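Local coordinates for major capsid protein (Paramecium bursaria Chlorella virus 1, PDB 5TIP) that self-assembles as trimers into the large icosahedral capsid of a chlorovirus and carries host-added N-linked glycans, at residues A262-N267 with N414-N419; K106-W111 with L230-S235; T34-E39 with D206-D211. All blocks are in the same frame, centred on the assembly; numbering follows the deposited sequence.

Contact 1 of 3, residues A262-N267 with N414-N419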
loop_
_atom_site.group_PDB
_atom_site.type_symbol
_atom_site.label_atom_id
_atom_site.label_comp_id
_atom_site.label_asym_id
_atom_site.label_seq_id
_atom_site.Cartn_x
_atom_site.Cartn_y
_atom_site.Cartn_z
ATOM N N ALA A 262 -14.802 14.896 9.356
ATOM C CA ALA A 262 -14.734 13.532 9.857
ATOM C C ALA A 262 -15.421 13.467 11.211
ATOM O O ALA A 262 -15.212 14.338 12.060
ATOM C CB ALA A 262 -13.287 13.049 9.977
ATOM N N TRP A 263 -16.244 12.440 11.413
ATOM C CA TRP A 263 -16.976 12.336 12.666
ATOM C C TRP A 263 -17.161 10.873 13.045
ATOM O O TRP A 263 -16.999 9.969 12.222
ATOM C CB TRP A 263 -18.324 13.069 12.591
ATOM C CG TRP A 263 -19.343 12.464 11.668
ATOM C CD1 TRP A 263 -20.367 11.632 12.013
ATOM C CD2 TRP A 263 -19.443 12.657 10.251
ATOM N NE1 TRP A 263 -21.098 11.293 10.899
ATOM C CE2 TRP A 263 -20.551 11.910 9.806
ATOM C CE3 TRP A 263 -18.702 13.386 9.316
ATOM C CZ2 TRP A 263 -20.935 11.869 8.467
ATOM C CZ3 TRP A 263 -19.084 13.345 7.989
ATOM C CH2 TRP A 263 -20.189 12.590 7.577
ATOM N N ASN A 264 -17.488 10.657 14.319
ATOM C CA ASN A 264 -17.758 9.325 14.841
ATOM C C ASN A 264 -18.727 9.436 16.010
ATOM O O ASN A 264 -18.886 10.500 16.614
ATOM C CB ASN A 264 -16.470 8.609 15.280
ATOM C CG ASN A 264 -15.748 9.327 16.413
ATOM O OD1 ASN A 264 -16.234 9.384 17.543
ATOM N ND2 ASN A 264 -14.568 9.858 16.117
ATOM N N PHE A 265 -19.374 8.313 16.326
ATOM C CA PHE A 265 -20.230 8.185 17.500
ATOM C C PHE A 265 -19.535 7.243 18.473
ATOM O O PHE A 265 -19.392 6.048 18.192
ATOM C CB PHE A 265 -21.616 7.669 17.122
ATOM C CG PHE A 265 -22.321 8.518 16.104
ATOM C CD1 PHE A 265 -23.110 9.586 16.497
ATOM C CD2 PHE A 265 -22.194 8.250 14.753
ATOM C CE1 PHE A 265 -23.756 10.368 15.561
ATOM C CE2 PHE A 265 -22.839 9.028 13.814
ATOM C CZ PHE A 265 -23.620 10.088 14.219
ATOM N N ASN A 266 -19.103 7.778 19.609
ATOM C CA ASN A 266 -18.269 7.052 20.555
ATOM C C ASN A 266 -18.994 6.852 21.878
ATOM O O ASN A 266 -19.687 7.753 22.360
ATOM C CB ASN A 266 -16.952 7.799 20.796
ATOM C CG ASN A 266 -16.261 7.365 22.071
ATOM O OD1 ASN A 266 -16.221 8.112 23.049
ATOM N ND2 ASN A 266 -15.716 6.154 22.072
ATOM N N ASN A 267 -18.829 5.665 22.459
ATOM C CA ASN A 267 -19.255 5.415 23.829
ATOM C C ASN A 267 -18.141 5.903 24.746
ATOM O O ASN A 267 -17.078 5.274 24.817
ATOM C CB ASN A 267 -19.548 3.931 24.058
ATOM C CG ASN A 267 -19.955 3.627 25.489
ATOM O OD1 ASN A 267 -20.325 4.522 26.249
ATOM N ND2 ASN A 267 -19.887 2.354 25.863
ATOM N N ASN A 414 -18.279 13.199 18.023
ATOM C CA ASN A 414 -17.093 14.015 17.799
ATOM C C ASN A 414 -17.013 14.370 16.321
ATOM O O ASN A 414 -16.910 13.478 15.474
ATOM C CB ASN A 414 -15.830 13.275 18.238
ATOM C CG ASN A 414 -15.891 12.818 19.680
ATOM O OD1 ASN A 414 -15.702 13.608 20.603
ATOM N ND2 ASN A 414 -16.151 11.532 19.881
ATOM N N ILE A 415 -17.057 15.662 16.013
ATOM C CA ILE A 415 -16.994 16.149 14.640
ATOM C C ILE A 415 -15.694 16.920 14.471
ATOM O O ILE A 415 -15.419 17.862 15.226
ATOM C CB ILE A 415 -18.207 17.024 14.291
ATOM C CG1 ILE A 415 -19.505 16.281 14.603
ATOM C CG2 ILE A 415 -18.168 17.425 12.824
ATOM C CD1 ILE A 415 -20.747 17.110 14.388
ATOM N N TYR A 416 -14.895 16.523 13.485
ATOM C CA TYR A 416 -13.607 17.140 13.218
ATOM C C TYR A 416 -13.622 17.822 11.857
ATOM O O TYR A 416 -14.321 17.393 10.934
ATOM C CB TYR A 416 -12.475 16.109 13.269
ATOM C CG TYR A 416 -12.348 15.419 14.605
ATOM C CD1 TYR A 416 -11.666 16.018 15.655
ATOM C CD2 TYR A 416 -12.920 14.173 14.821
ATOM C CE1 TYR A 416 -11.551 15.394 16.880
ATOM C CE2 TYR A 416 -12.811 13.541 16.043
ATOM C CZ TYR A 416 -12.125 14.158 17.069
ATOM O OH TYR A 416 -12.013 13.535 18.289
ATOM N N ALA A 417 -12.839 18.890 11.745
ATOM C CA ALA A 417 -12.670 19.605 10.490
ATOM C C ALA A 417 -11.199 19.942 10.312
ATOM O O ALA A 417 -10.555 20.431 11.246
ATOM C CB ALA A 417 -13.516 20.883 10.457
ATOM N N LYS A 418 -10.681 19.690 9.114
ATOM C CA LYS A 418 -9.299 20.002 8.776
ATOM C C LYS A 418 -9.333 21.184 7.817
ATOM O O LYS A 418 -9.894 21.093 6.734
ATOM C CB LYS A 418 -8.598 18.805 8.135
ATOM C CG LYS A 418 -7.092 18.787 8.344
ATOM C CD LYS A 418 -6.743 18.711 9.821
ATOM C CE LYS A 418 -5.456 17.945 10.064
ATOM N NZ LYS A 418 -4.346 18.393 9.186
ATOM N N ASN A 419 -8.720 22.286 8.220
ATOM C CA ASN A 419 -8.736 23.507 7.431
ATOM C C ASN A 419 -7.312 23.940 7.112
ATOM O O ASN A 419 -6.339 23.438 7.678
ATOM C CB ASN A 419 -9.474 24.631 8.166
ATOM C CG ASN A 419 -8.751 25.080 9.420
ATOM O OD1 ASN A 419 -8.966 24.536 10.501
ATOM N ND2 ASN A 419 -7.891 26.083 9.282
#
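Asn264 and Asn414 face each other across an antiparallel strand pair in a sheet of the C-terminal half of this double jelly-roll capsid protein; the short strand axes run at 168° to one another. Their backbones form a hydrogen-bonded pair, and the side-chain amides add a further bond: Asn414 ND2 donates a hydrogen bond to Asn264 OD1, 3.2 Å away. The bond is nearly straight, and the acceptor lies in the amide plane of Asn414, but the two amide planes are turned 52° apart, so the groups meet at a slant rather than as a flat amide pair. Asn264 reaches its partner because CG sits between the backbone N and the carbonyl carbon (chi1 62°). Asn414 OD1 turns to Ser235 OG, which occupies the other end of that amide.

On the same face, Tyr416 presents a ring edge to the carbonyl oxygen of Ala262, with CD2 3.6 Å from Ala262 O, while its hydroxyl bonds to Asp110 of the helix 109-119 packed over this side. Trp263 and Ile415 occupy the reverse face as a non-hydrogen-bonded pair. On the tryptophan it is the CB methylene that touches, Trp263 CB lying 4.0 Å from Ile415 CG1, since the ring leads away to meet Tyr351. Trp263 CA itself makes a CA-H...O contact with Asn414 O at 3.0 Å.

Contact 2 of 3, residues K106-W111 with L230-S235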
loop_
_atom_site.group_PDB
_atom_site.type_symbol
_atom_site.label_atom_id
_atom_site.label_comp_id
_atom_site.label_asym_id
_atom_site.label_seq_id
_atom_site.Cartn_x
_atom_site.Cartn_y
_atom_site.Cartn_z
ATOM N N LYS A 106 -4.014 22.245 17.944
ATOM C CA LYS A 106 -4.187 21.416 19.129
ATOM C C LYS A 106 -4.910 20.139 18.733
ATOM O O LYS A 106 -5.961 20.193 18.088
ATOM C CB LYS A 106 -4.964 22.155 20.224
ATOM C CG LYS A 106 -5.191 21.324 21.476
ATOM C CD LYS A 106 -5.805 22.150 22.597
ATOM C CE LYS A 106 -5.966 21.323 23.863
ATOM N NZ LYS A 106 -6.479 22.136 25.002
ATOM N N HIS A 107 -4.348 19.000 19.127
ATOM C CA HIS A 107 -4.882 17.695 18.782
ATOM C C HIS A 107 -5.320 16.951 20.038
ATOM O O HIS A 107 -4.952 17.309 21.159
ATOM C CB HIS A 107 -3.841 16.875 18.015
ATOM C CG HIS A 107 -3.496 17.450 16.676
ATOM N ND1 HIS A 107 -2.527 16.905 15.861
ATOM C CD2 HIS A 107 -3.989 18.520 16.009
ATOM C CE1 HIS A 107 -2.438 17.616 14.751
ATOM N NE2 HIS A 107 -3.314 18.602 14.817
ATOM N N TYR A 108 -6.121 15.907 19.835
ATOM C CA TYR A 108 -6.666 15.109 20.922
ATOM C C TYR A 108 -6.474 13.634 20.595
ATOM O O TYR A 108 -6.296 13.258 19.434
ATOM C CB TYR A 108 -8.153 15.419 21.148
ATOM C CG TYR A 108 -8.449 16.899 21.272
ATOM C CD1 TYR A 108 -8.680 17.674 20.143
ATOM C CD2 TYR A 108 -8.483 17.522 22.512
ATOM C CE1 TYR A 108 -8.944 19.026 20.244
ATOM C CE2 TYR A 108 -8.748 18.876 22.622
ATOM C CZ TYR A 108 -8.978 19.623 21.484
ATOM O OH TYR A 108 -9.241 20.970 21.584
ATOM N N ASN A 109 -6.509 12.791 21.633
ATOM C CA ASN A 109 -6.279 11.365 21.414
ATOM C C ASN A 109 -7.357 10.749 20.531
ATOM O O ASN A 109 -7.068 9.838 19.748
ATOM C CB ASN A 109 -6.182 10.617 22.746
ATOM C CG ASN A 109 -7.397 10.813 23.623
ATOM O OD1 ASN A 109 -8.346 11.500 23.250
ATOM N ND2 ASN A 109 -7.380 10.196 24.799
ATOM N N ASP A 110 -8.600 11.229 20.631
ATOM C CA ASP A 110 -9.643 10.704 19.759
ATOM C C ASP A 110 -9.423 11.134 18.315
ATOM O O ASP A 110 -9.858 10.439 17.390
ATOM C CB ASP A 110 -11.024 11.143 20.247
ATOM C CG ASP A 110 -12.153 10.499 19.458
ATOM O OD1 ASP A 110 -12.352 9.273 19.591
ATOM O OD2 ASP A 110 -12.842 11.218 18.704
ATOM N N TRP A 111 -8.755 12.269 18.096
ATOM C CA TRP A 111 -8.368 12.622 16.735
ATOM C C TRP A 111 -7.277 11.691 16.221
ATOM O O TRP A 111 -7.317 11.261 15.062
ATOM C CB TRP A 111 -7.894 14.070 16.664
ATOM C CG TRP A 111 -7.238 14.367 15.355
ATOM C CD1 TRP A 111 -5.932 14.692 15.147
ATOM C CD2 TRP A 111 -7.855 14.336 14.063
ATOM N NE1 TRP A 111 -5.697 14.877 13.805
ATOM C CE2 TRP A 111 -6.863 14.664 13.118
ATOM C CE3 TRP A 111 -9.152 14.069 13.612
ATOM C CZ2 TRP A 111 -7.127 14.734 11.753
ATOM C CZ3 TRP A 111 -9.411 14.137 12.257
ATOM C CH2 TRP A 111 -8.404 14.467 11.343
ATOM N N LEU A 230 -6.510 21.588 12.855
ATOM C CA LEU A 230 -7.636 20.770 13.268
ATOM C C LEU A 230 -8.629 21.635 14.031
ATOM O O LEU A 230 -8.237 22.462 14.861
ATOM C CB LEU A 230 -7.185 19.596 14.140
ATOM C CG LEU A 230 -8.324 18.712 14.653
ATOM C CD1 LEU A 230 -8.921 17.883 13.525
ATOM C CD2 LEU A 230 -7.860 17.826 15.797
ATOM N N GLN A 231 -9.911 21.449 13.743
ATOM C CA GLN A 231 -10.977 22.132 14.458
ATOM C C GLN A 231 -11.814 21.096 15.185
ATOM O O GLN A 231 -12.205 20.082 14.598
ATOM C CB GLN A 231 -11.851 22.963 13.516
ATOM C CG GLN A 231 -11.097 24.056 12.782
ATOM C CD GLN A 231 -11.999 24.900 11.903
ATOM O OE1 GLN A 231 -12.833 25.658 12.397
ATOM N NE2 GLN A 231 -11.838 24.769 10.592
ATOM N N PHE A 232 -12.074 21.351 16.463
ATOM C CA PHE A 232 -12.887 20.459 17.282
ATOM C C PHE A 232 -13.407 21.269 18.457
ATOM O O PHE A 232 -12.615 21.754 19.271
ATOM C CB PHE A 232 -12.071 19.257 17.758
ATOM C CG PHE A 232 -12.813 18.348 18.693
ATOM C CD1 PHE A 232 -13.825 17.527 18.228
ATOM C CD2 PHE A 232 -12.493 18.313 20.040
ATOM C CE1 PHE A 232 -14.506 16.690 19.090
ATOM C CE2 PHE A 232 -13.170 17.480 20.905
ATOM C CZ PHE A 232 -14.178 16.666 20.430
ATOM N N THR A 233 -14.726 21.424 18.537
ATOM C CA THR A 233 -15.354 22.258 19.551
ATOM C C THR A 233 -15.896 21.455 20.727
ATOM O O THR A 233 -16.609 22.012 21.568
ATOM C CB THR A 233 -16.478 23.087 18.928
ATOM O OG1 THR A 233 -17.502 22.212 18.438
ATOM C CG2 THR A 233 -15.941 23.921 17.775
ATOM N N GLY A 234 -15.574 20.174 20.811
ATOM C CA GLY A 234 -16.094 19.330 21.864
ATOM C C GLY A 234 -17.120 18.336 21.343
ATOM O O GLY A 234 -17.663 18.465 20.241
ATOM N N SER A 235 -17.382 17.324 22.163
ATOM C CA SER A 235 -18.320 16.277 21.787
ATOM C C SER A 235 -19.748 16.806 21.775
ATOM O O SER A 235 -20.134 17.622 22.616
ATOM C CB SER A 235 -18.214 15.102 22.760
ATOM O OG SER A 235 -16.892 14.594 22.814
HETATM O O HOH W 1 -7.960 22.142 17.654
HETATM O O HOH W 2 -9.739 22.470 19.159
HETATM O O HOH W 3 -12.338 22.033 21.862
#
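Leu230 opens the contact by laying its two methyl branches on the indole of Trp111, in the first turn of helix 109-119. Leu230 CD1 stands 3.7 Å from the centroid of the six-membered ring and 8° off its normal, a clear CH-pi geometry, while Leu230 CD2 covers the five-membered part at 3.5 Å from Trp111 CG. With CG anti to the backbone N (chi1 178°), the leucine fork extends far enough for both branches to share one ring face. Leu230 CB also meets the imidazole obliquely, 3.9 Å from His107 CD2; His107 NE2 is hydrogen-bonded to Asp105. The backbone of Leu230 joins in through a water that donates to both Lys106 O and Leu230 O.

Two residues on from Leu230, Phe232 turns its side chain toward Tyr108 at the strand end. Phe232 CD2 lies over one face of the tyrosine ring, toward its rim, 3.6 Å from Tyr108 CE1. The ring planes are inclined at 58° with centroids 5.2 Å apart, a slanted aromatic contact. Two further waters link Tyr108 OH to Phe232 O, each donating to that carbonyl. Beyond, the chain folds back over its own phenylalanine, with Gly234 N above the centre of the ring.

No direct hydrogen bond crosses between the segments. Their join is therefore apolar and aromatic, and water bridges carbonyl to carbonyl at Lys106 and Leu230, and hydroxyl to carbonyl at Tyr108 and Phe232; a direct polar link comes from neighbouring Asp105, whose OD1 accepts from Leu230 N.

Contact 3 of 3, residues T34-E39 with D206-D211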
loop_
_atom_site.group_PDB
_atom_site.type_symbol
_atom_site.label_atom_id
_atom_site.label_comp_id
_atom_site.label_asym_id
_atom_site.label_seq_id
_atom_site.Cartn_x
_atom_site.Cartn_y
_atom_site.Cartn_z
ATOM N N THR A 34 19.627 21.290 -1.655
ATOM C CA THR A 34 20.490 21.985 -0.712
ATOM C C THR A 34 21.015 21.010 0.331
ATOM O O THR A 34 20.271 20.175 0.852
ATOM C CB THR A 34 19.736 23.127 -0.028
ATOM O OG1 THR A 34 18.555 22.614 0.601
ATOM C CG2 THR A 34 19.343 24.192 -1.036
ATOM N N ASN A 35 22.306 21.123 0.637
ATOM C CA ASN A 35 22.918 20.242 1.620
ATOM C C ASN A 35 22.308 20.477 2.997
ATOM O O ASN A 35 22.050 21.617 3.393
ATOM C CB ASN A 35 24.429 20.467 1.660
ATOM C CG ASN A 35 25.142 19.471 2.548
ATOM O OD1 ASN A 35 24.658 18.361 2.768
ATOM N ND2 ASN A 35 26.302 19.861 3.063
ATOM N N PHE A 36 22.077 19.390 3.729
ATOM C CA PHE A 36 21.479 19.472 5.056
ATOM C C PHE A 36 21.899 18.249 5.863
ATOM O O PHE A 36 22.580 17.350 5.362
ATOM C CB PHE A 36 19.953 19.584 4.976
ATOM C CG PHE A 36 19.277 18.329 4.497
ATOM C CD1 PHE A 36 19.138 18.075 3.143
ATOM C CD2 PHE A 36 18.783 17.401 5.401
ATOM C CE1 PHE A 36 18.518 16.923 2.701
ATOM C CE2 PHE A 36 18.164 16.246 4.964
ATOM C CZ PHE A 36 18.030 16.008 3.613
ATOM N N ALA A 37 21.483 18.227 7.128
ATOM C CA ALA A 37 21.708 17.089 8.007
ATOM C C ALA A 37 20.584 17.035 9.030
ATOM O O ALA A 37 20.035 18.068 9.423
ATOM C CB ALA A 37 23.067 17.174 8.710
ATOM N N ILE A 38 20.246 15.821 9.458
ATOM C CA ILE A 38 19.139 15.581 10.375
ATOM C C ILE A 38 19.689 15.010 11.674
ATOM O O ILE A 38 20.652 14.234 11.664
ATOM C CB ILE A 38 18.091 14.626 9.765
ATOM C CG1 ILE A 38 17.763 15.034 8.329
ATOM C CG2 ILE A 38 16.822 14.611 10.604
ATOM C CD1 ILE A 38 16.884 14.039 7.608
ATOM N N GLU A 39 19.076 15.393 12.792
ATOM C CA GLU A 39 19.446 14.852 14.094
ATOM C C GLU A 39 18.251 14.898 15.030
ATOM O O GLU A 39 17.615 15.946 15.179
ATOM C CB GLU A 39 20.611 15.626 14.715
ATOM C CG GLU A 39 21.030 15.074 16.068
ATOM C CD GLU A 39 22.114 15.894 16.731
ATOM O OE1 GLU A 39 22.531 16.916 16.149
ATOM O OE2 GLU A 39 22.541 15.518 17.843
ATOM N N ASP A 206 13.245 16.140 15.770
ATOM C CA ASP A 206 14.196 16.002 14.673
ATOM C C ASP A 206 14.554 17.383 14.136
ATOM O O ASP A 206 13.682 18.113 13.656
ATOM C CB ASP A 206 13.614 15.130 13.561
ATOM C CG ASP A 206 13.620 13.655 13.912
ATOM O OD1 ASP A 206 12.998 13.279 14.927
ATOM O OD2 ASP A 206 14.242 12.869 13.165
ATOM N N TYR A 207 15.832 17.735 14.220
ATOM C CA TYR A 207 16.318 19.033 13.779
ATOM C C TYR A 207 16.982 18.922 12.413
ATOM O O TYR A 207 17.589 17.903 12.075
ATOM C CB TYR A 207 17.315 19.618 14.782
ATOM C CG TYR A 207 16.701 20.032 16.100
ATOM C CD1 TYR A 207 16.469 19.100 17.103
ATOM C CD2 TYR A 207 16.354 21.355 16.343
ATOM C CE1 TYR A 207 15.908 19.473 18.310
ATOM C CE2 TYR A 207 15.793 21.737 17.548
ATOM C CZ TYR A 207 15.573 20.793 18.527
ATOM O OH TYR A 207 15.014 21.166 19.728
ATOM N N ILE A 208 16.859 19.988 11.629
ATOM C CA ILE A 208 17.507 20.100 10.328
ATOM C C ILE A 208 18.620 21.132 10.442
ATOM O O ILE A 208 18.378 22.272 10.855
ATOM C CB ILE A 208 16.510 20.490 9.223
ATOM C CG1 ILE A 208 15.321 19.527 9.199
ATOM C CG2 ILE A 208 17.207 20.523 7.872
ATOM C CD1 ILE A 208 15.688 18.115 8.809
ATOM N N PHE A 209 19.837 20.731 10.084
ATOM C CA PHE A 209 20.986 21.626 10.056
ATOM C C PHE A 209 21.261 22.019 8.610
ATOM O O PHE A 209 21.507 21.154 7.764
ATOM C CB PHE A 209 22.208 20.960 10.690
ATOM C CG PHE A 209 22.016 20.601 12.137
ATOM C CD1 PHE A 209 21.399 19.416 12.497
ATOM C CD2 PHE A 209 22.446 21.455 13.137
ATOM C CE1 PHE A 209 21.215 19.087 13.825
ATOM C CE2 PHE A 209 22.266 21.131 14.470
ATOM C CZ PHE A 209 21.650 19.946 14.813
ATOM N N LEU A 210 21.221 23.318 8.334
ATOM C CA LEU A 210 21.316 23.845 6.982
ATOM C C LEU A 210 22.707 24.399 6.693
ATOM O O LEU A 210 23.469 24.748 7.597
ATOM C CB LEU A 210 20.265 24.935 6.756
ATOM C CG LEU A 210 18.807 24.488 6.877
ATOM C CD1 LEU A 210 17.867 25.682 6.796
ATOM C CD2 LEU A 210 18.471 23.462 5.808
ATOM N N ASP A 211 23.025 24.472 5.402
ATOM C CA ASP A 211 24.279 25.038 4.933
ATOM C C ASP A 211 24.242 26.564 5.029
ATOM O O ASP A 211 23.200 27.171 5.286
ATOM C CB ASP A 211 24.564 24.588 3.500
ATOM C CG ASP A 211 26.048 24.438 3.218
ATOM O OD1 ASP A 211 26.844 25.202 3.803
ATOM O OD2 ASP A 211 26.417 23.554 2.416
HETATM O O HOH W 4 21.375 24.246 2.768
#
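Glu39 O receives the shortest polar bond across this contact, from Tyr207 N at 2.7 Å, and the N-H points almost straight at it (177°), though the donor is tilted from the carbonyl plane. The same oxygen lies at the edge of the Tyr207 ring, in its plane. In return Glu39 N bonds to Tyr207 O, closing a hydrogen-bonded pair; two residues along, Ala37 and Phe209 form another, with Phe209 N reaching Ala37 O at 2.8 Å. Between them, Ile38 CA directs a CA-H...O contact to Tyr207 O at 3.3 Å.

Phe209 is the hub of one face. Its ring edge meets Ala37 O in plane, and its far end is met obliquely by Glu39, whose OE1 stands 3.4 Å from Phe209 CZ. Glu39 can reach there because its chain is extended, with CG anti to the backbone N (chi1 -179°); carboxylate and ring planes differ by 30°. Glu39 OE1 also accepts a hydrogen bond from Gly3 N of the second subunit.

These strands, 36-42 and 200-210, run antiparallel in a sheet of the N-terminal jelly roll, where neighbouring copies of the capsid protein pack against them. The opposite face carries Ile38 and Ile208, lying side by side and pointing the same way, with Ile38 CG1 3.7 Å from Ile208 CD1. Next to them Phe36 CB approaches Ile208 CG2 at 4.1 Å, while its ring swings away to make an edge-to-face contact with Phe26 of the second subunit. From the third subunit, Arg324 bonds to Ile38 O. Past the last strand pair, a water donates to Asn35 O, and its oxygen accepts from Asp211 N at 3.1 Å.

Overall arrangement
Contacts 1 and 2 form one continuous region, their centres 8 Å apart, because strands 412-426 and 223-237 are neighbours in the same sheet. Two probable hydrogen bonds join them: Tyr416 OH to Asp110 OD2 at 2.5 Å and Asn414 OD1 to Ser235 OG at 2.7 Å. Contact 1 is one strand pairing within the C-terminal sheet, and contact 2 packs N-terminal elements against it. Contact 3 stands apart, its centre 36 Å from that of contact 1 and 32 Å from that of contact 2. It alone is touched by other subunits, so this strand pair within one chain also lies at the interface between subunits. None of the glycosylated Asn279, Asn301, Asn398 and Asn405 lies in these contacts; the Trp263 side chain is about 11 Å from a bound mercury ion.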